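Local atomic coordinates of putative cell invasion protein with MAC/Perforin domain (PDB entry 3KK7), a protein that belongs to the membrane-attack complex/perforin (MACPF) family and is a putative cell invasion protein of a gut symbiont, probably acting on membranes. Residues Phe111-Phe120 / Leu132-Ile143; Lys125-Gly133 / Arg358-Phe366. All coordinates share one frame; numbering follows the deposited sequence.

Contact 1. Residues Phe111-Phe120 / Leu132-Ile143; sequences FDRLEKNKTF and LGPFKFGRQKTI
In the MACPF domain, the loop that leaves strand 93-108 folds back along helix 133-146, and F111, L114 and F120 grip one flank of that helix. The F111 ring lies on the side chain of Q140: CB of Q140 makes a CH-pi contact 3.7 Å from the ring centroid, only 9° off the normal, and the amide stacks nearly flat on the same ring, the planes 13° apart. CG1 of I143 meets F111 at the ring edge. One turn back, K136 runs extended beyond CG, its methylenes passing the carbonyl O of F111, and its NZ forms a salt bridge with OD1 of D112 (2.9 Å), reaching it from above the carboxylate plane. L114 pushes CD2 between F135 and R139, 3.4 Å from CB of R139. At the far end F120 and F135 form an offset stack, centroids 4.6 Å apart. CB of F120 sits over the F135 ring face; a chi1 of 176° lays the F120 ring along F135, its CD2 3.7 Å from CG of F135. E115 fixes the loop from within: OE2 accepts from N of F120 at 3.0 Å on its syn lone pair, and OE1 is hydrogen-bonded to OG1 of T121. R139, bent at chi2 and chi3, carries its guanidinium past CD1 of L114 to a salt bridge with E161 and a hydrogen bond to O of S67. Around this layer, L114 and I143 rest on Y108 of strand 93-108, R139 and I143 touch strand 220-230, and V62 packs on F120 and F135.

Contact 2. Residues Lys125-Gly133 / Arg358-Phe366; sequences KSGFSLNLG and RYNDTHMDF
N131 and H363 join the loop leading into helix 133-146 to the end of helix 353-363, which closes in a Schellman motif at D365, all within the MACPF domain. The tight part is the H363 ring. CB of N131 sits over one face, 3.8 Å from the centroid; CD1 of L130 and the carbonyl O of S129 approach the edge, the former 3.6 Å from NE2 of H363. F128 leans obliquely on the same ring and on Y359, its CZ 3.9 Å from CE2 of Y359, whose OH is held by the carbonyl of E210. SE of the selenomethionine M364 lies against S129 and CB of N131. With CG of N131 anti to the backbone N (chi1 -175°), the amide swings to the helix end, where ND2 donates to O of H363 at 2.9 Å, in the carbonyl plane, and also to OD2 of D365. OD1 of N131 accepts from N of G133 (2.9 Å), a capping bond at the turn into helix 133-146. An alanine in place of N131 would probably leave the H363 carbonyl and the D365 carboxylate without their shared donor, and G133 N without its cap. Packing gives way to solvent at two margins. Beside exposed S129, one water donates to its O and to OD1 of N360, linking the segments. At the N131 end D365 is exposed, and its OD2, 2.8 Å from ND2 of N131, is approached from above the carboxylate plane with an N-H...O angle of only 136°.

The loop between strand 93-108 and helix 133-146 supplies one side of both contacts, and L132 and G133 belong to each. Contact 1 is local, joining that loop to the helix it leads into; contact 2 bridges 225 residues, to the end of helix 353-363. Contact 1 is the more buried (6 of 11 touching residues) and the larger, 641 against 385 Å², through phenylalanines, leucines and the aliphatic stems of K136 and Q140, with a single salt bridge. Contact 2, though nearer the chain centre, has 2 of 9 buried and is more polar, built on a helix-end carbonyl, an amide, an imidazole and a bridging water. The two meet where CE2 of F120 packs 4.2 Å from CD2 of L130.

Contact 1. Residues Phe111-Phe120 / Leu132-Ile143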
loop_
_atom_site.group_PDB
_atom_site.type_symbol
_atom_site.label_atom_id
_atom_site.label_comp_id
_atom_site.label_asym_id
_atom_site.label_seq_id
_atom_site.Cartn_x
_atom_site.Cartn_y
_atom_site.Cartn_z
ATOM N N PHE A 111 13.577 -18.015 -1.035
ATOM C CA PHE A 111 12.755 -16.847 -1.273
ATOM C C PHE A 111 13.359 -15.557 -0.756
ATOM O O PHE A 111 12.922 -14.500 -1.153
ATOM C CB PHE A 111 11.307 -17.132 -0.866
ATOM C CG PHE A 111 10.716 -18.230 -1.695
ATOM C CD1 PHE A 111 10.315 -17.986 -3.006
ATOM C CD2 PHE A 111 10.701 -19.530 -1.242
ATOM C CE1 PHE A 111 9.830 -19.039 -3.821
ATOM C CE2 PHE A 111 10.241 -20.576 -2.046
ATOM C CZ PHE A 111 9.812 -20.333 -3.330
ATOM N N ASP A 112 14.413 -15.617 0.043
ATOM C CA ASP A 112 15.166 -14.403 0.332
ATOM C C ASP A 112 16.102 -14.113 -0.815
ATOM O O ASP A 112 16.251 -12.958 -1.241
ATOM C CB ASP A 112 15.935 -14.515 1.638
ATOM C CG ASP A 112 15.033 -14.420 2.833
ATOM O OD1 ASP A 112 13.915 -13.854 2.715
ATOM O OD2 ASP A 112 15.455 -14.891 3.908
ATOM N N ARG A 113 16.710 -15.161 -1.352
ATOM C CA ARG A 113 17.579 -15.006 -2.512
ATOM C C ARG A 113 16.808 -14.492 -3.738
ATOM O O ARG A 113 17.436 -14.002 -4.655
ATOM C CB ARG A 113 18.272 -16.319 -2.865
ATOM C CG ARG A 113 19.115 -16.946 -1.731
ATOM C CD ARG A 113 20.469 -16.358 -1.585
ATOM N NE ARG A 113 21.168 -16.281 -2.861
ATOM C CZ ARG A 113 22.296 -15.606 -3.052
ATOM N NH1 ARG A 113 22.878 -14.970 -2.031
ATOM N NH2 ARG A 113 22.852 -15.579 -4.257
ATOM N N LEU A 114 15.475 -14.631 -3.757
ATOM C CA LEU A 114 14.629 -14.096 -4.838
ATOM C C LEU A 114 14.985 -12.640 -5.180
ATOM O O LEU A 114 14.979 -12.231 -6.355
ATOM C CB LEU A 114 13.143 -14.177 -4.449
ATOM C CG LEU A 114 12.110 -13.601 -5.422
ATOM C CD1 LEU A 114 12.244 -14.137 -6.885
ATOM C CD2 LEU A 114 10.698 -13.871 -4.872
ATOM N N GLU A 115 15.318 -11.887 -4.131
ATOM C CA GLU A 115 15.680 -10.482 -4.253
ATOM C C GLU A 115 17.199 -10.201 -4.249
ATOM O O GLU A 115 17.625 -9.074 -4.058
ATOM C CB GLU A 115 14.955 -9.685 -3.159
ATOM C CG GLU A 115 13.535 -9.357 -3.544
ATOM C CD GLU A 115 13.477 -8.402 -4.729
ATOM O OE1 GLU A 115 13.762 -7.187 -4.547
ATOM O OE2 GLU A 115 13.173 -8.879 -5.849
ATOM N N LYS A 116 18.010 -11.205 -4.517
ATOM C CA LYS A 116 19.460 -11.008 -4.575
ATOM C C LYS A 116 19.886 -9.893 -5.549
ATOM O O LYS A 116 20.905 -9.267 -5.316
ATOM C CB LYS A 116 20.192 -12.310 -4.949
ATOM C CG LYS A 116 20.055 -12.757 -6.429
ATOM C CD LYS A 116 20.723 -14.101 -6.641
ATOM C CE LYS A 116 20.849 -14.447 -8.094
ATOM N NZ LYS A 116 21.651 -15.708 -8.294
ATOM N N ASN A 117 19.150 -9.684 -6.636
ATOM C CA ASN A 117 19.403 -8.583 -7.576
ATOM C C ASN A 117 18.447 -7.410 -7.406
ATOM O O ASN A 117 18.358 -6.542 -8.258
ATOM C CB ASN A 117 19.335 -9.104 -9.015
ATOM C CG ASN A 117 20.381 -10.178 -9.297
ATOM O OD1 ASN A 117 21.388 -10.269 -8.608
ATOM N ND2 ASN A 117 20.140 -10.988 -10.323
ATOM N N LYS A 118 17.722 -7.409 -6.298
ATOM C CA LYS A 118 16.795 -6.350 -5.966
ATOM C C LYS A 118 15.802 -6.037 -7.099
ATOM O O LYS A 118 15.393 -4.893 -7.287
ATOM C CB LYS A 118 17.596 -5.104 -5.569
ATOM C CG LYS A 118 18.375 -5.270 -4.288
ATOM C CD LYS A 118 18.850 -3.902 -3.792
ATOM C CE LYS A 118 19.381 -3.944 -2.346
ATOM N NZ LYS A 118 20.260 -2.750 -2.110
ATOM N N THR A 119 15.377 -7.078 -7.808
ATOM C CA THR A 119 14.532 -6.918 -8.991
ATOM C C THR A 119 13.223 -6.164 -8.687
ATOM O O THR A 119 12.864 -5.205 -9.406
ATOM C CB THR A 119 14.249 -8.296 -9.668
ATOM O OG1 THR A 119 15.498 -8.990 -9.871
ATOM C CG2 THR A 119 13.515 -8.120 -11.008
ATOM N N PHE A 120 12.523 -6.608 -7.638
ATOM C CA PHE A 120 11.290 -5.932 -7.179
ATOM C C PHE A 120 11.597 -4.668 -6.375
ATOM O O PHE A 120 10.989 -3.625 -6.612
ATOM C CB PHE A 120 10.407 -6.863 -6.346
ATOM C CG PHE A 120 9.200 -6.191 -5.792
ATOM C CD1 PHE A 120 8.291 -5.600 -6.629
ATOM C CD2 PHE A 120 8.992 -6.106 -4.431
ATOM C CE1 PHE A 120 7.177 -4.946 -6.120
ATOM C CE2 PHE A 120 7.886 -5.443 -3.925
ATOM C CZ PHE A 120 6.981 -4.870 -4.776
ATOM N N LEU A 132 9.367 -6.625 2.069
ATOM C CA LEU A 132 9.475 -7.634 1.035
ATOM C C LEU A 132 8.701 -8.924 1.309
ATOM O O LEU A 132 8.477 -9.697 0.374
ATOM C CB LEU A 132 10.944 -7.959 0.801
ATOM C CG LEU A 132 11.761 -6.858 0.127
ATOM C CD1 LEU A 132 13.243 -7.169 0.197
ATOM C CD2 LEU A 132 11.274 -6.675 -1.363
ATOM N N GLY A 133 8.284 -9.153 2.562
ATOM C CA GLY A 133 7.545 -10.366 2.940
ATOM C C GLY A 133 6.417 -10.750 1.985
ATOM O O GLY A 133 6.367 -11.870 1.468
ATOM N N PRO A 134 5.512 -9.806 1.705
ATOM C CA PRO A 134 4.383 -10.172 0.819
ATOM C C PRO A 134 4.796 -10.542 -0.603
ATOM O O PRO A 134 4.237 -11.487 -1.185
ATOM C CB PRO A 134 3.491 -8.932 0.849
ATOM C CG PRO A 134 3.881 -8.233 2.177
ATOM C CD PRO A 134 5.343 -8.478 2.318
ATOM N N PHE A 135 5.779 -9.835 -1.146
ATOM C CA PHE A 135 6.291 -10.191 -2.451
ATOM C C PHE A 135 6.846 -11.614 -2.422
ATOM O O PHE A 135 6.525 -12.421 -3.278
ATOM C CB PHE A 135 7.370 -9.223 -2.907
ATOM C CG PHE A 135 8.028 -9.642 -4.167
ATOM C CD1 PHE A 135 7.302 -9.675 -5.345
ATOM C CD2 PHE A 135 9.358 -10.037 -4.178
ATOM C CE1 PHE A 135 7.880 -10.091 -6.521
ATOM C CE2 PHE A 135 9.969 -10.457 -5.345
ATOM C CZ PHE A 135 9.235 -10.497 -6.521
ATOM N N LYS A 136 7.674 -11.920 -1.427
ATOM C CA LYS A 136 8.311 -13.248 -1.345
ATOM C C LYS A 136 7.272 -14.348 -1.116
ATOM O O LYS A 136 7.372 -15.450 -1.669
ATOM C CB LYS A 136 9.361 -13.286 -0.234
ATOM C CG LYS A 136 10.511 -12.354 -0.443
ATOM C CD LYS A 136 11.450 -12.309 0.748
ATOM C CE LYS A 136 12.641 -11.405 0.424
ATOM N NZ LYS A 136 13.509 -11.162 1.609
ATOM N N PHE A 137 6.277 -14.026 -0.301
ATOM C CA PHE A 137 5.186 -14.946 -0.039
ATOM C C PHE A 137 4.418 -15.273 -1.322
ATOM O O PHE A 137 4.133 -16.417 -1.597
ATOM C CB PHE A 137 4.233 -14.372 1.020
ATOM C CG PHE A 137 2.988 -15.238 1.261
ATOM C CD1 PHE A 137 3.041 -16.335 2.120
ATOM C CD2 PHE A 137 1.798 -14.967 0.598
ATOM C CE1 PHE A 137 1.942 -17.133 2.318
ATOM C CE2 PHE A 137 0.677 -15.766 0.798
ATOM C CZ PHE A 137 0.752 -16.853 1.662
ATOM N N GLY A 138 4.104 -14.247 -2.102
ATOM C CA GLY A 138 3.376 -14.410 -3.350
ATOM C C GLY A 138 4.139 -15.225 -4.364
ATOM O O GLY A 138 3.564 -16.035 -5.087
ATOM N N ARG A 139 5.444 -15.045 -4.428
ATOM C CA ARG A 139 6.196 -15.820 -5.387
ATOM C C ARG A 139 6.121 -17.289 -4.979
ATOM O O ARG A 139 5.788 -18.130 -5.817
ATOM C CB ARG A 139 7.644 -15.316 -5.552
ATOM C CG ARG A 139 8.585 -16.210 -6.375
ATOM C CD ARG A 139 8.055 -16.481 -7.765
ATOM N NE ARG A 139 7.914 -15.256 -8.572
ATOM C CZ ARG A 139 8.866 -14.730 -9.334
ATOM N NH1 ARG A 139 10.095 -15.265 -9.388
ATOM N NH2 ARG A 139 8.602 -13.639 -10.028
ATOM N N GLN A 140 6.375 -17.583 -3.701
ATOM C CA GLN A 140 6.346 -18.958 -3.228
ATOM C C GLN A 140 4.973 -19.583 -3.445
ATOM O O GLN A 140 4.872 -20.733 -3.791
ATOM C CB GLN A 140 6.705 -19.079 -1.737
ATOM C CG GLN A 140 6.729 -20.552 -1.270
ATOM C CD GLN A 140 7.269 -20.760 0.124
ATOM O OE1 GLN A 140 7.468 -19.822 0.887
ATOM N NE2 GLN A 140 7.503 -22.004 0.469
ATOM N N LYS A 141 3.924 -18.814 -3.196
ATOM C CA LYS A 141 2.561 -19.283 -3.387
ATOM C C LYS A 141 2.336 -19.694 -4.859
ATOM O O LYS A 141 1.794 -20.765 -5.139
ATOM C CB LYS A 141 1.578 -18.199 -2.905
ATOM C CG LYS A 141 0.114 -18.498 -3.177
ATOM C CD LYS A 141 -0.825 -17.496 -2.458
ATOM C CE LYS A 141 -2.302 -17.753 -2.786
ATOM N NZ LYS A 141 -2.639 -17.501 -4.233
ATOM N N THR A 142 2.812 -18.864 -5.781
ATOM C CA THR A 142 2.732 -19.149 -7.189
ATOM C C THR A 142 3.541 -20.379 -7.547
ATOM O O THR A 142 3.047 -21.252 -8.277
ATOM C CB THR A 142 3.232 -17.945 -8.051
ATOM O OG1 THR A 142 2.484 -16.781 -7.708
ATOM C CG2 THR A 142 3.077 -18.226 -9.546
ATOM N N ILE A 143 4.782 -20.457 -7.053
ATOM C CA ILE A 143 5.606 -21.635 -7.357
ATOM C C ILE A 143 4.836 -22.880 -6.926
ATOM O O ILE A 143 4.695 -23.826 -7.700
ATOM C CB ILE A 143 6.973 -21.681 -6.644
ATOM C CG1 ILE A 143 7.791 -20.422 -6.919
ATOM C CG2 ILE A 143 7.759 -22.907 -7.103
ATOM C CD1 ILE A 143 7.990 -20.113 -8.374
#

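Contact 2. Residues Lys125-Gly133 / Arg358-Phe366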
loop_
_atom_site.group_PDB
_atom_site.type_symbol
_atom_site.label_atom_id
_atom_site.label_comp_id
_atom_site.label_asym_id
_atom_site.label_seq_id
_atom_site.Cartn_x
_atom_site.Cartn_y
_atom_site.Cartn_z
ATOM N N LYS A 125 9.469 3.173 -5.167
ATOM C CA LYS A 125 10.019 4.492 -4.920
ATOM C C LYS A 125 11.176 4.485 -3.915
ATOM O O LYS A 125 11.034 4.098 -2.775
ATOM C CB LYS A 125 8.915 5.393 -4.384
ATOM C CG LYS A 125 9.329 6.743 -3.967
ATOM C CD LYS A 125 8.297 7.302 -3.011
ATOM C CE LYS A 125 8.464 8.812 -2.803
ATOM N NZ LYS A 125 7.666 9.207 -1.618
ATOM N N SER A 126 12.309 4.956 -4.374
ATOM C CA SER A 126 13.473 5.110 -3.564
ATOM C C SER A 126 13.171 5.853 -2.279
ATOM O O SER A 126 12.556 6.920 -2.291
ATOM C CB SER A 126 14.514 5.880 -4.360
ATOM O OG SER A 126 15.581 6.272 -3.522
ATOM N N GLY A 127 13.604 5.259 -1.165
ATOM C CA GLY A 127 13.426 5.864 0.145
ATOM C C GLY A 127 12.240 5.359 0.953
ATOM O O GLY A 127 12.201 5.565 2.163
ATOM N N PHE A 128 11.266 4.728 0.308
ATOM C CA PHE A 128 10.117 4.183 1.019
ATOM C C PHE A 128 10.516 2.925 1.790
ATOM O O PHE A 128 11.294 2.149 1.291
ATOM C CB PHE A 128 9.058 3.859 -0.000
ATOM C CG PHE A 128 7.905 3.125 0.542
ATOM C CD1 PHE A 128 6.938 3.792 1.259
ATOM C CD2 PHE A 128 7.768 1.750 0.316
ATOM C CE1 PHE A 128 5.840 3.110 1.757
ATOM C CE2 PHE A 128 6.669 1.053 0.804
ATOM C CZ PHE A 128 5.707 1.729 1.535
ATOM N N SER A 129 9.983 2.732 2.996
ATOM C CA SER A 129 10.254 1.512 3.785
ATOM C C SER A 129 9.511 0.343 3.196
ATOM O O SER A 129 8.313 0.169 3.447
ATOM C CB SER A 129 9.808 1.628 5.242
ATOM O OG SER A 129 10.202 2.864 5.775
ATOM N N LEU A 130 10.229 -0.479 2.454
ATOM C CA LEU A 130 9.595 -1.580 1.749
ATOM C C LEU A 130 9.632 -2.878 2.559
ATOM O O LEU A 130 10.674 -3.298 3.019
ATOM C CB LEU A 130 10.247 -1.765 0.371
ATOM C CG LEU A 130 9.642 -2.853 -0.486
ATOM C CD1 LEU A 130 8.141 -2.597 -0.734
ATOM C CD2 LEU A 130 10.439 -2.963 -1.748
ATOM N N ASN A 131 8.465 -3.487 2.737
ATOM C CA ASN A 131 8.345 -4.808 3.307
ATOM C C ASN A 131 8.331 -5.803 2.161
ATOM O O ASN A 131 7.394 -5.833 1.389
ATOM C CB ASN A 131 7.056 -4.946 4.119
ATOM C CG ASN A 131 6.960 -6.316 4.841
ATOM O OD1 ASN A 131 7.833 -7.151 4.672
ATOM N ND2 ASN A 131 5.893 -6.537 5.626
ATOM N N LEU A 132 9.367 -6.625 2.069
ATOM C CA LEU A 132 9.475 -7.634 1.035
ATOM C C LEU A 132 8.701 -8.924 1.309
ATOM O O LEU A 132 8.477 -9.697 0.374
ATOM C CB LEU A 132 10.944 -7.959 0.801
ATOM C CG LEU A 132 11.761 -6.858 0.127
ATOM C CD1 LEU A 132 13.243 -7.169 0.197
ATOM C CD2 LEU A 132 11.274 -6.675 -1.363
ATOM N N GLY A 133 8.284 -9.153 2.562
ATOM C CA GLY A 133 7.545 -10.366 2.940
ATOM C C GLY A 133 6.417 -10.750 1.985
ATOM O O GLY A 133 6.367 -11.870 1.468
ATOM N N ARG A 358 -1.224 4.659 8.750
ATOM C CA ARG A 358 -1.830 3.331 8.838
ATOM C C ARG A 358 -1.493 2.432 7.646
ATOM O O ARG A 358 -1.264 1.244 7.841
ATOM C CB ARG A 358 -3.347 3.430 9.031
ATOM C CG ARG A 358 -3.995 2.092 9.289
ATOM C CD ARG A 358 -5.357 2.176 9.935
ATOM N NE ARG A 358 -5.244 2.650 11.312
ATOM C CZ ARG A 358 -4.875 1.910 12.355
ATOM N NH1 ARG A 358 -4.608 0.633 12.211
ATOM N NH2 ARG A 358 -4.787 2.458 13.568
ATOM N N TYR A 359 -1.509 3.005 6.435
ATOM C CA TYR A 359 -1.052 2.341 5.243
ATOM C C TYR A 359 0.371 1.839 5.471
ATOM O O TYR A 359 0.668 0.650 5.292
ATOM C CB TYR A 359 -1.071 3.272 3.999
ATOM C CG TYR A 359 -0.212 2.714 2.863
ATOM C CD1 TYR A 359 -0.691 1.716 2.026
ATOM C CD2 TYR A 359 1.094 3.128 2.680
ATOM C CE1 TYR A 359 0.110 1.163 1.017
ATOM C CE2 TYR A 359 1.882 2.597 1.680
ATOM C CZ TYR A 359 1.390 1.601 0.856
ATOM O OH TYR A 359 2.200 1.060 -0.153
ATOM N N ASN A 360 1.245 2.745 5.871
ATOM C CA ASN A 360 2.640 2.380 6.127
ATOM C C ASN A 360 2.809 1.328 7.214
ATOM O O ASN A 360 3.547 0.335 7.049
ATOM C CB ASN A 360 3.483 3.626 6.437
ATOM C CG ASN A 360 3.842 4.382 5.180
ATOM O OD1 ASN A 360 4.569 3.848 4.355
ATOM N ND2 ASN A 360 3.312 5.591 5.001
ATOM N N ASP A 361 2.105 1.523 8.303
ATOM C CA ASP A 361 2.230 0.607 9.413
ATOM C C ASP A 361 1.649 -0.775 9.033
ATOM O O ASP A 361 2.122 -1.828 9.502
ATOM C CB ASP A 361 1.501 1.178 10.650
ATOM C CG ASP A 361 2.312 2.213 11.426
ATOM O OD1 ASP A 361 3.552 2.330 11.256
ATOM O OD2 ASP A 361 1.677 2.886 12.271
ATOM N N THR A 362 0.626 -0.786 8.182
ATOM C CA THR A 362 -0.032 -2.042 7.858
ATOM C C THR A 362 0.864 -2.776 6.882
ATOM O O THR A 362 1.093 -3.976 7.016
ATOM C CB THR A 362 -1.422 -1.807 7.293
ATOM O OG1 THR A 362 -2.217 -1.085 8.248
ATOM C CG2 THR A 362 -2.097 -3.112 6.938
ATOM N N HIS A 363 1.416 -2.042 5.921
ATOM C CA HIS A 363 2.328 -2.626 4.968
ATOM C C HIS A 363 3.504 -3.255 5.678
ATOM O O HIS A 363 3.984 -4.321 5.276
ATOM C CB HIS A 363 2.851 -1.556 4.029
ATOM C CG HIS A 363 3.930 -2.037 3.123
ATOM N ND1 HIS A 363 3.732 -3.046 2.198
ATOM C CD2 HIS A 363 5.232 -1.659 3.004
ATOM C CE1 HIS A 363 4.864 -3.261 1.544
ATOM N NE2 HIS A 363 5.787 -2.423 2.005
HETATM N N MSE A 364 3.986 -2.577 6.722
HETATM C CA MSE A 364 5.182 -3.033 7.447
HETATM C C MSE A 364 4.906 -4.124 8.487
HETATM O O MSE A 364 5.835 -4.561 9.154
HETATM C CB MSE A 364 5.864 -1.834 8.149
HETATM C CG MSE A 364 6.703 -0.930 7.223
HETATM SE SE MSE A 364 8.145 -1.936 6.377
HETATM C CE MSE A 364 9.119 -2.574 7.990
ATOM N N ASP A 365 3.647 -4.563 8.611
ATOM C CA ASP A 365 3.199 -5.530 9.645
ATOM C C ASP A 365 3.268 -4.955 11.079
ATOM O O ASP A 365 3.343 -5.711 12.041
ATOM C CB ASP A 365 3.936 -6.891 9.568
ATOM C CG ASP A 365 3.822 -7.558 8.199
ATOM O OD1 ASP A 365 2.727 -7.585 7.608
ATOM O OD2 ASP A 365 4.841 -8.061 7.699
ATOM N N PHE A 366 3.216 -3.630 11.230
ATOM C CA PHE A 366 3.150 -3.021 12.571
ATOM C C PHE A 366 1.704 -2.891 13.122
ATOM O O PHE A 366 1.497 -2.896 14.328
ATOM C CB PHE A 366 3.838 -1.650 12.624
ATOM C CG PHE A 366 5.318 -1.666 12.279
ATOM C CD1 PHE A 366 5.893 -0.558 11.621
ATOM C CD2 PHE A 366 6.138 -2.769 12.596
ATOM C CE1 PHE A 366 7.265 -0.556 11.280
ATOM C CE2 PHE A 366 7.512 -2.772 12.276
ATOM C CZ PHE A 366 8.081 -1.672 11.607
HETATM O O HOH W 1 6.347 1.551 4.823
#